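Local structure of leucine aminopeptidase 2 (Saccharomyces cerevisiae, 2XQ0) at residues M1-I6 with V449-W454; G220-V225 with F255-G260; E244-T249 with R332-A337; G587-V592 with K623-Q628. The protein is a zinc aminopeptidase of the M1 family that preferentially cleaves di- and tripeptides and also has low epoxide hydrolase activity in vitro. All blocks are in the same frame, centred on the assembly; numbering follows the deposited sequence.

Contact 1: residues M1-I6 with V449-W454; sequences MLPLSI and VDWETW
W451 meets the N-terminal segment with the near half of its side chain, and following it outward explains the contact. Its CB lies 4.1 Å from I6 CG1 and equally near I6 CD1, so the end of the isoleucine rests against the root of the tryptophan. CG then stands anti to the carbonyl carbon (chi1 -68°), which turns the indole toward P3: W451 CD1 comes to 3.7 Å from P3 CG, the two side chains meeting at a slant. The next atom, NE1, donates to L446 O, a bond that helps fix the rotation of the ring, while V449 CG1 covers the centre of one indole face, 3.4 Å above the plane. The W451 side chain also packs on L432 and L400. At the polar margin of the contact, S5 OG is modelled as donating to E452 OE2, but their 2.3 Å separation is doubtful as a bond length; the same carboxylate oxygen forms a salt bridge with R9. D450, at the N-cap of helix 451-456, accepts weakly from T453 N. The contact is helix packing, joining the N-terminal helix 4-9 to the first turn of helix 451-456 in the M1 peptidase region, away from the zinc site.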
loop_
_atom_site.group_PDB
_atom_site.type_symbol
_atom_site.label_atom_id
_atom_site.label_comp_id
_atom_site.label_asym_id
_atom_site.label_seq_id
_atom_site.Cartn_x
_atom_site.Cartn_y
_atom_site.Cartn_z
ATOM N N MET A 1 -26.068 14.130 -14.398
ATOM C CA MET A 1 -26.673 15.333 -13.839
ATOM C C MET A 1 -25.615 16.252 -13.241
ATOM O O MET A 1 -25.941 17.256 -12.608
ATOM C CB MET A 1 -27.709 14.962 -12.777
ATOM C CG MET A 1 -29.009 14.423 -13.346
ATOM S SD MET A 1 -29.802 13.216 -12.272
ATOM C CE MET A 1 -28.621 11.874 -12.356
ATOM N N LEU A 2 -24.348 15.906 -13.464
ATOM C CA LEU A 2 -23.224 16.635 -12.878
ATOM C C LEU A 2 -22.877 17.951 -13.590
ATOM O O LEU A 2 -23.333 18.204 -14.708
ATOM C CB LEU A 2 -21.996 15.722 -12.788
ATOM C CG LEU A 2 -21.635 14.874 -14.004
ATOM C CD1 LEU A 2 -21.054 15.731 -15.110
ATOM C CD2 LEU A 2 -20.646 13.806 -13.593
ATOM N N PRO A 3 -22.066 18.797 -12.931
ATOM C CA PRO A 3 -21.672 20.120 -13.437
ATOM C C PRO A 3 -20.887 20.109 -14.760
ATOM O O PRO A 3 -20.340 19.077 -15.171
ATOM C CB PRO A 3 -20.792 20.674 -12.313
ATOM C CG PRO A 3 -21.221 19.937 -11.095
ATOM C CD PRO A 3 -21.576 18.567 -11.561
ATOM N N LEU A 4 -20.810 21.289 -15.378
ATOM C CA LEU A 4 -20.251 21.490 -16.722
ATOM C C LEU A 4 -18.761 21.156 -16.914
ATOM O O LEU A 4 -18.421 20.384 -17.806
ATOM C CB LEU A 4 -20.522 22.922 -17.204
ATOM C CG LEU A 4 -21.975 23.329 -17.481
ATOM C CD1 LEU A 4 -22.856 23.141 -16.247
ATOM C CD2 LEU A 4 -22.049 24.772 -17.971
ATOM N N SER A 5 -17.873 21.749 -16.119
ATOM C CA SER A 5 -16.439 21.496 -16.304
ATOM C C SER A 5 -16.075 20.016 -16.159
ATOM O O SER A 5 -15.154 19.530 -16.816
ATOM C CB SER A 5 -15.587 22.322 -15.346
ATOM O OG SER A 5 -14.310 21.719 -15.216
ATOM N N ILE A 6 -16.786 19.315 -15.282
ATOM C CA ILE A 6 -16.700 17.859 -15.209
ATOM C C ILE A 6 -17.163 17.232 -16.529
ATOM O O ILE A 6 -16.401 16.532 -17.198
ATOM C CB ILE A 6 -17.571 17.318 -14.067
ATOM C CG1 ILE A 6 -17.025 17.798 -12.716
ATOM C CG2 ILE A 6 -17.661 15.795 -14.135
ATOM C CD1 ILE A 6 -15.528 17.634 -12.579
ATOM N N VAL A 449 -20.423 21.842 -4.187
ATOM C CA VAL A 449 -19.074 21.292 -4.066
ATOM C C VAL A 449 -18.198 21.847 -5.186
ATOM O O VAL A 449 -18.548 21.734 -6.358
ATOM C CB VAL A 449 -19.074 19.743 -4.171
ATOM C CG1 VAL A 449 -17.643 19.206 -4.256
ATOM C CG2 VAL A 449 -19.808 19.120 -2.995
ATOM N N ASP A 450 -17.069 22.456 -4.839
ATOM C CA ASP A 450 -16.156 22.951 -5.867
ATOM C C ASP A 450 -15.402 21.766 -6.494
ATOM O O ASP A 450 -14.241 21.504 -6.159
ATOM C CB ASP A 450 -15.177 23.942 -5.249
ATOM C CG ASP A 450 -14.284 24.618 -6.281
ATOM O OD1 ASP A 450 -14.432 24.361 -7.505
ATOM O OD2 ASP A 450 -13.426 25.418 -5.847
ATOM N N TRP A 451 -16.067 21.061 -7.405
ATOM C CA TRP A 451 -15.508 19.843 -7.971
ATOM C C TRP A 451 -14.185 20.120 -8.653
ATOM O O TRP A 451 -13.295 19.270 -8.680
ATOM C CB TRP A 451 -16.503 19.186 -8.927
ATOM C CG TRP A 451 -17.702 18.642 -8.208
ATOM C CD1 TRP A 451 -18.968 19.146 -8.234
ATOM C CD2 TRP A 451 -17.741 17.507 -7.335
ATOM N NE1 TRP A 451 -19.797 18.389 -7.440
ATOM C CE2 TRP A 451 -19.068 17.377 -6.876
ATOM C CE3 TRP A 451 -16.782 16.588 -6.892
ATOM C CZ2 TRP A 451 -19.462 16.363 -6.008
ATOM C CZ3 TRP A 451 -17.177 15.586 -6.033
ATOM C CH2 TRP A 451 -18.505 15.481 -5.597
ATOM N N GLU A 452 -14.053 21.329 -9.179
ATOM C CA GLU A 452 -12.861 21.718 -9.923
ATOM C C GLU A 452 -11.634 21.784 -9.034
ATOM O O GLU A 452 -10.551 21.353 -9.423
ATOM C CB GLU A 452 -13.083 23.081 -10.596
ATOM C CG GLU A 452 -13.409 22.999 -12.073
ATOM C CD GLU A 452 -12.195 22.652 -12.903
ATOM O OE1 GLU A 452 -11.071 22.760 -12.376
ATOM O OE2 GLU A 452 -12.359 22.274 -14.080
ATOM N N THR A 453 -11.804 22.331 -7.837
ATOM C CA THR A 453 -10.693 22.453 -6.911
ATOM C C THR A 453 -10.325 21.085 -6.347
ATOM O O THR A 453 -9.152 20.709 -6.326
ATOM C CB THR A 453 -11.014 23.439 -5.774
ATOM O OG1 THR A 453 -11.109 24.755 -6.320
ATOM C CG2 THR A 453 -9.924 23.429 -4.725
ATOM N N TRP A 454 -11.334 20.337 -5.912
ATOM C CA TRP A 454 -11.098 19.028 -5.323
ATOM C C TRP A 454 -10.442 18.061 -6.306
ATOM O O TRP A 454 -9.453 17.418 -5.980
ATOM C CB TRP A 454 -12.399 18.425 -4.793
ATOM C CG TRP A 454 -12.815 18.963 -3.455
ATOM C CD1 TRP A 454 -13.806 19.869 -3.209
ATOM C CD2 TRP A 454 -12.250 18.628 -2.179
ATOM N NE1 TRP A 454 -13.896 20.114 -1.859
ATOM C CE2 TRP A 454 -12.957 19.360 -1.205
ATOM C CE3 TRP A 454 -11.226 17.768 -1.768
ATOM C CZ2 TRP A 454 -12.667 19.269 0.153
ATOM C CZ3 TRP A 454 -10.944 17.673 -0.425
ATOM C CH2 TRP A 454 -11.657 18.424 0.522
#

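Contact 2: residues G220-V225 with F255-G260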
loop_
_atom_site.group_PDB
_atom_site.type_symbol
_atom_site.label_atom_id
_atom_site.label_comp_id
_atom_site.label_asym_id
_atom_site.label_seq_id
_atom_site.Cartn_x
_atom_site.Cartn_y
_atom_site.Cartn_z
ATOM N N GLY A 220 -8.975 -16.551 13.548
ATOM C CA GLY A 220 -10.398 -16.274 13.633
ATOM C C GLY A 220 -11.168 -17.358 12.908
ATOM O O GLY A 220 -10.560 -18.219 12.285
ATOM N N PRO A 221 -12.509 -17.310 12.969
ATOM C CA PRO A 221 -13.381 -18.317 12.341
ATOM C C PRO A 221 -13.237 -18.393 10.823
ATOM O O PRO A 221 -13.542 -19.415 10.213
ATOM C CB PRO A 221 -14.795 -17.854 12.728
ATOM C CG PRO A 221 -14.654 -16.409 13.032
ATOM C CD PRO A 221 -13.278 -16.252 13.639
ATOM N N ARG A 222 -12.762 -17.329 10.194
ATOM C CA ARG A 222 -12.530 -17.416 8.760
ATOM C C ARG A 222 -11.179 -16.818 8.387
ATOM O O ARG A 222 -10.997 -16.341 7.273
ATOM C CB ARG A 222 -13.663 -16.748 7.969
ATOM C CG ARG A 222 -13.920 -15.328 8.395
ATOM C CD ARG A 222 -15.128 -14.712 7.695
ATOM N NE ARG A 222 -15.724 -13.675 8.540
ATOM C CZ ARG A 222 -16.701 -12.868 8.155
ATOM N NH1 ARG A 222 -17.204 -12.965 6.931
ATOM N NH2 ARG A 222 -17.176 -11.965 8.996
ATOM N N SER A 223 -10.228 -16.894 9.313
ATOM C CA SER A 223 -8.933 -16.249 9.126
ATOM C C SER A 223 -7.763 -17.086 9.616
ATOM O O SER A 223 -7.792 -17.644 10.696
ATOM C CB SER A 223 -8.916 -14.891 9.821
ATOM O OG SER A 223 -9.864 -14.018 9.236
ATOM N N THR A 224 -6.714 -17.137 8.817
ATOM C CA THR A 224 -5.528 -17.878 9.190
ATOM C C THR A 224 -4.341 -16.982 8.948
ATOM O O THR A 224 -4.328 -16.228 7.989
ATOM C CB THR A 224 -5.394 -19.111 8.301
ATOM O OG1 THR A 224 -6.602 -19.889 8.385
ATOM C CG2 THR A 224 -4.196 -19.948 8.705
ATOM N N VAL A 225 -3.336 -17.049 9.804
ATOM C CA VAL A 225 -2.098 -16.337 9.505
ATOM C C VAL A 225 -1.004 -17.303 9.029
ATOM O O VAL A 225 -0.903 -18.428 9.529
ATOM C CB VAL A 225 -1.611 -15.488 10.704
ATOM C CG1 VAL A 225 -1.293 -16.376 11.918
ATOM C CG2 VAL A 225 -0.378 -14.662 10.307
ATOM N N PHE A 255 -21.383 -4.162 3.469
ATOM C CA PHE A 255 -22.220 -5.357 3.437
ATOM C C PHE A 255 -21.348 -6.613 3.509
ATOM O O PHE A 255 -20.136 -6.515 3.535
ATOM C CB PHE A 255 -23.138 -5.371 2.206
ATOM C CG PHE A 255 -22.438 -5.095 0.911
ATOM C CD1 PHE A 255 -22.776 -3.979 0.141
ATOM C CD2 PHE A 255 -21.469 -5.962 0.429
ATOM C CE1 PHE A 255 -22.140 -3.727 -1.070
ATOM C CE2 PHE A 255 -20.824 -5.709 -0.785
ATOM C CZ PHE A 255 -21.161 -4.588 -1.532
ATOM N N GLU A 256 -21.977 -7.782 3.521
ATOM C CA GLU A 256 -21.262 -9.039 3.722
ATOM C C GLU A 256 -19.991 -9.135 2.886
ATOM O O GLU A 256 -19.950 -8.710 1.728
ATOM C CB GLU A 256 -22.162 -10.246 3.436
ATOM C CG GLU A 256 -21.578 -11.564 3.922
ATOM C CD GLU A 256 -22.237 -12.793 3.299
ATOM O OE1 GLU A 256 -22.516 -12.779 2.077
ATOM O OE2 GLU A 256 -22.455 -13.784 4.036
ATOM N N TYR A 257 -18.960 -9.693 3.502
ATOM C CA TYR A 257 -17.665 -9.897 2.851
ATOM C C TYR A 257 -17.855 -11.134 1.992
ATOM O O TYR A 257 -18.252 -12.168 2.493
ATOM C CB TYR A 257 -16.625 -10.137 3.951
ATOM C CG TYR A 257 -15.235 -10.573 3.526
ATOM C CD1 TYR A 257 -14.282 -9.640 3.126
ATOM C CD2 TYR A 257 -14.859 -11.915 3.589
ATOM C CE1 TYR A 257 -12.987 -10.037 2.766
ATOM C CE2 TYR A 257 -13.574 -12.323 3.230
ATOM C CZ TYR A 257 -12.644 -11.380 2.829
ATOM O OH TYR A 257 -11.366 -11.784 2.490
ATOM N N GLU A 258 -17.593 -11.046 0.697
ATOM C CA GLU A 258 -17.964 -12.162 -0.175
ATOM C C GLU A 258 -16.789 -13.009 -0.687
ATOM O O GLU A 258 -16.984 -13.898 -1.510
ATOM C CB GLU A 258 -18.803 -11.658 -1.350
ATOM C CG GLU A 258 -18.018 -10.835 -2.347
ATOM C CD GLU A 258 -18.919 -10.038 -3.281
ATOM O OE1 GLU A 258 -19.320 -8.914 -2.898
ATOM O OE2 GLU A 258 -19.226 -10.528 -4.394
ATOM N N TRP A 259 -15.585 -12.757 -0.181
ATOM C CA TRP A 259 -14.389 -13.466 -0.646
ATOM C C TRP A 259 -14.099 -14.794 0.080
ATOM O O TRP A 259 -13.129 -15.477 -0.238
ATOM C CB TRP A 259 -13.167 -12.546 -0.552
ATOM C CG TRP A 259 -13.341 -11.254 -1.323
ATOM C CD1 TRP A 259 -14.020 -10.138 -0.911
ATOM C CD2 TRP A 259 -12.825 -10.948 -2.628
ATOM N NE1 TRP A 259 -13.965 -9.167 -1.882
ATOM C CE2 TRP A 259 -13.234 -9.636 -2.944
ATOM C CE3 TRP A 259 -12.069 -11.661 -3.566
ATOM C CZ2 TRP A 259 -12.910 -9.026 -4.151
ATOM C CZ3 TRP A 259 -11.730 -11.042 -4.768
ATOM C CH2 TRP A 259 -12.154 -9.749 -5.053
ATOM N N GLY A 260 -14.916 -15.144 1.067
ATOM C CA GLY A 260 -14.710 -16.382 1.796
ATOM C C GLY A 260 -13.776 -16.198 2.986
ATOM O O GLY A 260 -14.190 -15.768 4.057
HETATM O O HOH W 1 -16.487 -15.059 4.785
#
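The torsions of R222 carry its guanidinium to Y257: CG sits between the backbone N and the carbonyl carbon (chi1 54°), after which the chain runs extended from CG to NE and reaches the 255-260 loop. Y257 meets it with CB, while a first torsion of 171° merely turns the ring away from the tyrosine's own backbone N. The side chains slide past each other in opposite directions, R222 NH1 stopping 4.1 Å from Y257 CB, with the guanidinium and ring planes 88° apart. Nearer the backbone, R222 CD lies 3.9 Å from G260 O. One water bridges the two segments: it accepts from R222 NH1 at 3.1 Å, in the guanidinium plane, and donates to G260 O at 2.5 Å. R222 occupies the third position of a type I turn, G220 to S223, at the tip of the beta hairpin formed by strands 215-220 and 223-227, and the turn places the arginine beside helix 243-253. There R222 NH2 forms salt bridges with both E251 and E244, so that NH2 is paired with two carboxylates while NH1 faces the water. Y257 is fixed separately, its OH donating to T261 O and its backbone N to E251 OE2, so E251 serves both partners. The tyrosine side chain lies about 9 Å from that of the zinc ligand H305. At G260's backbone angles a CB would be jammed against the carbonyl O of W259, which calls for glycine.

Contact 3: residues E244-T249 with R332-A337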
loop_
_atom_site.group_PDB
_atom_site.type_symbol
_atom_site.label_atom_id
_atom_site.label_comp_id
_atom_site.label_asym_id
_atom_site.label_seq_id
_atom_site.Cartn_x
_atom_site.Cartn_y
_atom_site.Cartn_z
ATOM N N GLU A 244 -11.429 -10.803 13.486
ATOM C CA GLU A 244 -12.831 -11.054 13.179
ATOM C C GLU A 244 -13.684 -9.836 13.512
ATOM O O GLU A 244 -14.624 -9.521 12.794
ATOM C CB GLU A 244 -13.364 -12.320 13.835
ATOM C CG GLU A 244 -14.837 -12.561 13.575
ATOM C CD GLU A 244 -15.148 -12.978 12.142
ATOM O OE1 GLU A 244 -14.212 -13.244 11.354
ATOM O OE2 GLU A 244 -16.351 -13.048 11.805
ATOM N N LYS A 245 -13.328 -9.134 14.577
ATOM C CA LYS A 245 -14.006 -7.895 14.931
ATOM C C LYS A 245 -13.914 -6.855 13.808
ATOM O O LYS A 245 -14.900 -6.200 13.490
ATOM C CB LYS A 245 -13.436 -7.348 16.243
ATOM C CG LYS A 245 -13.955 -5.987 16.662
ATOM C CD LYS A 245 -13.508 -5.668 18.085
ATOM C CE LYS A 245 -11.997 -5.791 18.231
ATOM N NZ LYS A 245 -11.574 -6.029 19.655
ATOM N N PHE A 246 -12.732 -6.699 13.206
ATOM C CA PHE A 246 -12.585 -5.816 12.056
ATOM C C PHE A 246 -13.486 -6.248 10.905
ATOM O O PHE A 246 -14.162 -5.418 10.267
ATOM C CB PHE A 246 -11.144 -5.799 11.549
ATOM C CG PHE A 246 -10.212 -4.983 12.386
ATOM C CD1 PHE A 246 -10.686 -4.113 13.337
ATOM C CD2 PHE A 246 -8.836 -5.098 12.213
ATOM C CE1 PHE A 246 -9.804 -3.361 14.115
ATOM C CE2 PHE A 246 -7.953 -4.351 12.985
ATOM C CZ PHE A 246 -8.443 -3.481 13.936
ATOM N N ILE A 247 -13.493 -7.541 10.603
ATOM C CA ILE A 247 -14.293 -7.967 9.467
ATOM C C ILE A 247 -15.756 -7.625 9.699
ATOM O O ILE A 247 -16.390 -7.010 8.845
ATOM C CB ILE A 247 -14.140 -9.456 9.119
ATOM C CG1 ILE A 247 -12.684 -9.789 8.818
ATOM C CG2 ILE A 247 -14.973 -9.774 7.858
ATOM C CD1 ILE A 247 -12.452 -11.257 8.535
ATOM N N GLN A 248 -16.279 -8.002 10.862
ATOM C CA GLN A 248 -17.699 -7.796 11.194
ATOM C C GLN A 248 -18.053 -6.312 11.260
ATOM O O GLN A 248 -19.153 -5.907 10.895
ATOM C CB GLN A 248 -18.070 -8.498 12.508
ATOM C CG GLN A 248 -18.169 -10.029 12.397
ATOM C CD GLN A 248 -18.376 -10.693 13.754
ATOM O OE1 GLN A 248 -18.858 -10.058 14.695
ATOM N NE2 GLN A 248 -17.995 -11.970 13.868
ATOM N N THR A 249 -17.104 -5.495 11.696
ATOM C CA THR A 249 -17.298 -4.046 11.670
ATOM C C THR A 249 -17.436 -3.489 10.236
ATOM O O THR A 249 -18.342 -2.697 9.945
ATOM C CB THR A 249 -16.172 -3.313 12.408
ATOM O OG1 THR A 249 -16.159 -3.731 13.786
ATOM C CG2 THR A 249 -16.414 -1.813 12.338
ATOM N N ARG A 332 -10.864 4.327 8.311
ATOM C CA ARG A 332 -11.157 5.243 9.398
ATOM C C ARG A 332 -12.592 5.108 9.927
ATOM O O ARG A 332 -12.819 5.315 11.105
ATOM C CB ARG A 332 -10.763 6.673 9.058
ATOM C CG ARG A 332 -9.241 6.809 8.944
ATOM C CD ARG A 332 -8.788 8.186 8.581
ATOM N NE ARG A 332 -7.335 8.186 8.477
ATOM C CZ ARG A 332 -6.632 8.990 7.688
ATOM N NH1 ARG A 332 -7.244 9.881 6.913
ATOM N NH2 ARG A 332 -5.317 8.882 7.662
ATOM N N ARG A 333 -13.542 4.715 9.086
ATOM C CA ARG A 333 -14.877 4.354 9.601
ATOM C C ARG A 333 -14.810 3.101 10.520
ATOM O O ARG A 333 -15.486 3.023 11.555
ATOM C CB ARG A 333 -15.857 4.130 8.442
ATOM C CG ARG A 333 -16.263 5.405 7.687
ATOM C CD ARG A 333 -17.121 6.362 8.549
ATOM N NE ARG A 333 -18.287 5.663 9.093
ATOM C CZ ARG A 333 -19.415 5.469 8.417
ATOM N NH1 ARG A 333 -19.556 5.935 7.179
ATOM N NH2 ARG A 333 -20.406 4.805 8.980
ATOM N N ILE A 334 -13.991 2.120 10.151
ATOM C CA ILE A 334 -13.857 0.906 10.964
ATOM C C ILE A 334 -13.306 1.246 12.343
ATOM O O ILE A 334 -13.901 0.896 13.367
ATOM C CB ILE A 334 -12.989 -0.160 10.269
ATOM C CG1 ILE A 334 -13.737 -0.723 9.053
ATOM C CG2 ILE A 334 -12.621 -1.283 11.219
ATOM C CD1 ILE A 334 -12.818 -1.413 8.038
ATOM N N ILE A 335 -12.191 1.968 12.384
ATOM C CA ILE A 335 -11.588 2.284 13.660
ATOM C C ILE A 335 -12.472 3.243 14.451
ATOM O O ILE A 335 -12.485 3.222 15.677
ATOM C CB ILE A 335 -10.130 2.850 13.527
ATOM C CG1 ILE A 335 -10.131 4.331 13.180
ATOM C CG2 ILE A 335 -9.294 2.014 12.550
ATOM C CD1 ILE A 335 -8.735 4.909 12.917
ATOM N N GLY A 336 -13.222 4.081 13.753
ATOM C CA GLY A 336 -14.129 4.984 14.438
ATOM C C GLY A 336 -15.270 4.216 15.076
ATOM O O GLY A 336 -15.714 4.541 16.175
ATOM N N ALA A 337 -15.742 3.181 14.394
ATOM C CA ALA A 337 -16.867 2.412 14.905
ATOM C C ALA A 337 -16.437 1.605 16.125
ATOM O O ALA A 337 -17.237 1.343 17.014
ATOM C CB ALA A 337 -17.402 1.500 13.845
#
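K245 O is gripped twice by T249, the residue whose methyl faces I334: T249 OG1 donates to K245 O at 2.8 Å, and T249 N adds the usual helical bond. The two donors arrive from opposite faces of the carbonyl plane, the hydroxyl 35° above it. This is a helix-helix crossing in the M1 catalytic domain, where helix 243-253 meets helix 321-339, the helix that also carries the zinc ligand E324; the axes of the short segments come within 9.8 Å, with 111° between their directions. Turning the hydroxyl back into its own helix leaves CG2 anti to the backbone N, aimed at helix 321-339. There T249 CG2 touches A337 CB at 3.8 Å and lies as near to I334 O. A serine in place of T249 keeps the hydroxyl but has no methyl, so I334 and A337 would probably lose their shared neighbour and a gap would open between the helices. I338, one residue further on, also packs against T249 and F246. The side chain of I334 is about 8 Å from that of the zinc ligand H301. F246 and I334 meet at about a right angle, with F246 CD1 4.0 Å from I334 CG2.

Contact 4: residues G587-V592 with K623-Q628; sequences GRMKFV and KALVKQ
Two helices of the C-terminal region, 589-600 and 620-629, meet here in a small and wholly apolar contact, where the first turn of one lies against the other within the helical domain characteristic of leukotriene A4 hydrolases. V592 and V626 make the tight point: V592 CG1 is 3.6 Å from V626 CG2, and the two side chains cross at about a right angle. Different branches do the work on each side. V592 uses the methyl anti to its backbone N (chi1 170°), whereas V626 presents the methyl that stands anti to its carbonyl carbon. A turn earlier, M589 reaches over with its sulfur, SD lying 4.3 Å from L625 CD1, a looser touch. The opening turn is held by R588, at the N-cap position, whose carbonyl oxygen accepts from both F591 N at 2.9 Å and V592 N at 3.0 Å. M589 also packs on I621 and C622 of the partner helix and on Y273 of the substrate-binding loop, and its side chain comes to about 7 Å from the bound bestatin; the contact therefore probably borders the substrate-binding region on the C-terminal side. F611 of helix 604-614 packs against V626. Since methyl, sulfur and branched carbons meet without a directional bond across the contact, the mutual placing of the two helices at this point rests on shape and van der Waals fit.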
loop_
_atom_site.group_PDB
_atom_site.type_symbol
_atom_site.label_atom_id
_atom_site.label_comp_id
_atom_site.label_asym_id
_atom_site.label_seq_id
_atom_site.Cartn_x
_atom_site.Cartn_y
_atom_site.Cartn_z
ATOM N N GLY A 587 13.233 -3.768 6.532
ATOM C CA GLY A 587 13.243 -3.532 5.095
ATOM C C GLY A 587 12.087 -2.664 4.610
ATOM O O GLY A 587 12.043 -2.255 3.449
ATOM N N ARG A 588 11.140 -2.385 5.499
ATOM C CA ARG A 588 9.994 -1.549 5.145
ATOM C C ARG A 588 10.450 -0.158 4.700
ATOM O O ARG A 588 11.106 0.549 5.457
ATOM C CB ARG A 588 9.033 -1.432 6.330
ATOM C CG ARG A 588 7.733 -0.718 5.995
ATOM C CD ARG A 588 6.723 -0.852 7.124
ATOM N NE ARG A 588 5.488 -0.139 6.824
ATOM C CZ ARG A 588 4.503 0.052 7.692
ATOM N NH1 ARG A 588 4.594 -0.429 8.923
ATOM N NH2 ARG A 588 3.421 0.722 7.325
ATOM N N MET A 589 10.097 0.233 3.475
ATOM C CA MET A 589 10.598 1.488 2.910
ATOM C C MET A 589 10.380 2.672 3.834
ATOM O O MET A 589 11.279 3.496 4.032
ATOM C CB MET A 589 9.988 1.766 1.532
ATOM C CG MET A 589 10.723 1.072 0.397
ATOM S SD MET A 589 10.100 1.470 -1.249
ATOM C CE MET A 589 8.466 0.734 -1.208
ATOM N N LYS A 590 9.189 2.746 4.416
ATOM C CA LYS A 590 8.842 3.883 5.273
ATOM C C LYS A 590 9.877 4.148 6.375
ATOM O O LYS A 590 10.017 5.287 6.825
ATOM C CB LYS A 590 7.436 3.711 5.866
ATOM C CG LYS A 590 7.404 3.306 7.333
ATOM C CD LYS A 590 5.975 3.103 7.861
ATOM C CE LYS A 590 5.248 4.415 8.112
ATOM N NZ LYS A 590 4.028 4.211 8.950
ATOM N N PHE A 591 10.596 3.112 6.813
ATOM C CA PHE A 591 11.637 3.283 7.839
ATOM C C PHE A 591 13.035 3.360 7.241
ATOM O O PHE A 591 13.849 4.199 7.642
ATOM C CB PHE A 591 11.604 2.155 8.875
ATOM C CG PHE A 591 10.259 1.957 9.516
ATOM C CD1 PHE A 591 9.590 3.020 10.093
ATOM C CD2 PHE A 591 9.672 0.697 9.544
ATOM C CE1 PHE A 591 8.353 2.835 10.678
ATOM C CE2 PHE A 591 8.432 0.508 10.132
ATOM C CZ PHE A 591 7.777 1.573 10.695
ATOM N N VAL A 592 13.294 2.476 6.279
ATOM C CA VAL A 592 14.591 2.362 5.620
ATOM C C VAL A 592 15.033 3.634 4.886
ATOM O O VAL A 592 16.138 4.131 5.124
ATOM C CB VAL A 592 14.605 1.158 4.655
ATOM C CG1 VAL A 592 15.858 1.158 3.781
ATOM C CG2 VAL A 592 14.489 -0.144 5.439
ATOM N N LYS A 623 16.126 -1.016 -2.390
ATOM C CA LYS A 623 17.548 -0.834 -2.695
ATOM C C LYS A 623 17.739 0.280 -3.726
ATOM O O LYS A 623 18.659 1.102 -3.609
ATOM C CB LYS A 623 18.202 -2.136 -3.186
ATOM C CG LYS A 623 19.720 -2.039 -3.363
ATOM C CD LYS A 623 20.319 -3.343 -3.902
ATOM C CE LYS A 623 21.781 -3.156 -4.321
ATOM N NZ LYS A 623 22.302 -4.283 -5.169
ATOM N N ALA A 624 16.860 0.305 -4.727
ATOM C CA ALA A 624 16.923 1.296 -5.797
ATOM C C ALA A 624 16.819 2.705 -5.234
ATOM O O ALA A 624 17.637 3.583 -5.522
ATOM C CB ALA A 624 15.810 1.053 -6.803
ATOM N N LEU A 625 15.803 2.922 -4.415
ATOM C CA LEU A 625 15.530 4.257 -3.928
ATOM C C LEU A 625 16.538 4.718 -2.885
ATOM O O LEU A 625 16.875 5.898 -2.826
ATOM C CB LEU A 625 14.096 4.339 -3.433
ATOM C CG LEU A 625 13.206 4.241 -4.672
ATOM C CD1 LEU A 625 11.770 3.862 -4.346
ATOM C CD2 LEU A 625 13.286 5.557 -5.444
ATOM N N VAL A 626 17.044 3.789 -2.082
ATOM C CA VAL A 626 18.041 4.143 -1.076
ATOM C C VAL A 626 19.379 4.446 -1.739
ATOM O O VAL A 626 20.118 5.334 -1.299
ATOM C CB VAL A 626 18.212 3.041 -0.006
ATOM C CG1 VAL A 626 19.219 3.485 1.058
ATOM C CG2 VAL A 626 16.874 2.720 0.643
ATOM N N LYS A 627 19.676 3.706 -2.804
ATOM C CA LYS A 627 20.868 3.940 -3.614
ATOM C C LYS A 627 20.982 5.411 -4.021
ATOM O O LYS A 627 22.027 6.030 -3.833
ATOM C CB LYS A 627 20.866 3.033 -4.854
ATOM C CG LYS A 627 21.785 3.510 -5.975
ATOM C CD LYS A 627 21.687 2.635 -7.228
ATOM C CE LYS A 627 22.560 1.390 -7.124
ATOM N NZ LYS A 627 22.684 0.674 -8.433
ATOM N N GLN A 628 19.903 5.975 -4.557
ATOM C CA GLN A 628 19.933 7.347 -5.056
ATOM C C GLN A 628 19.719 8.379 -3.955
ATOM O O GLN A 628 20.139 9.523 -4.086
ATOM C CB GLN A 628 18.905 7.543 -6.165
ATOM C CG GLN A 628 17.487 7.694 -5.667
ATOM C CD GLN A 628 16.485 7.394 -6.753
ATOM O OE1 GLN A 628 16.823 6.781 -7.767
ATOM N NE2 GLN A 628 15.245 7.819 -6.548
#

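In the fold
From the N terminus, contact 1 closes the longest loop, bringing the first residues of the chain back to helix 451-456 across 442 intervening residues, so that the beginning of the protein lies on the helical part of the M1 peptidase region. Contacts 2 and 3 both nest inside that loop and cross each other, their segments alternating along the chain; they also touch in space, where the hairpin turn in 220-225 rests on helix 243-253. Together they link the five-stranded mixed sheet, that helix and helix 321-339 near the zinc site. Contact 4 follows in series, closing a short helical loop in the C-terminal region, on the opposite side of the chain's centre from contacts 2 and 3.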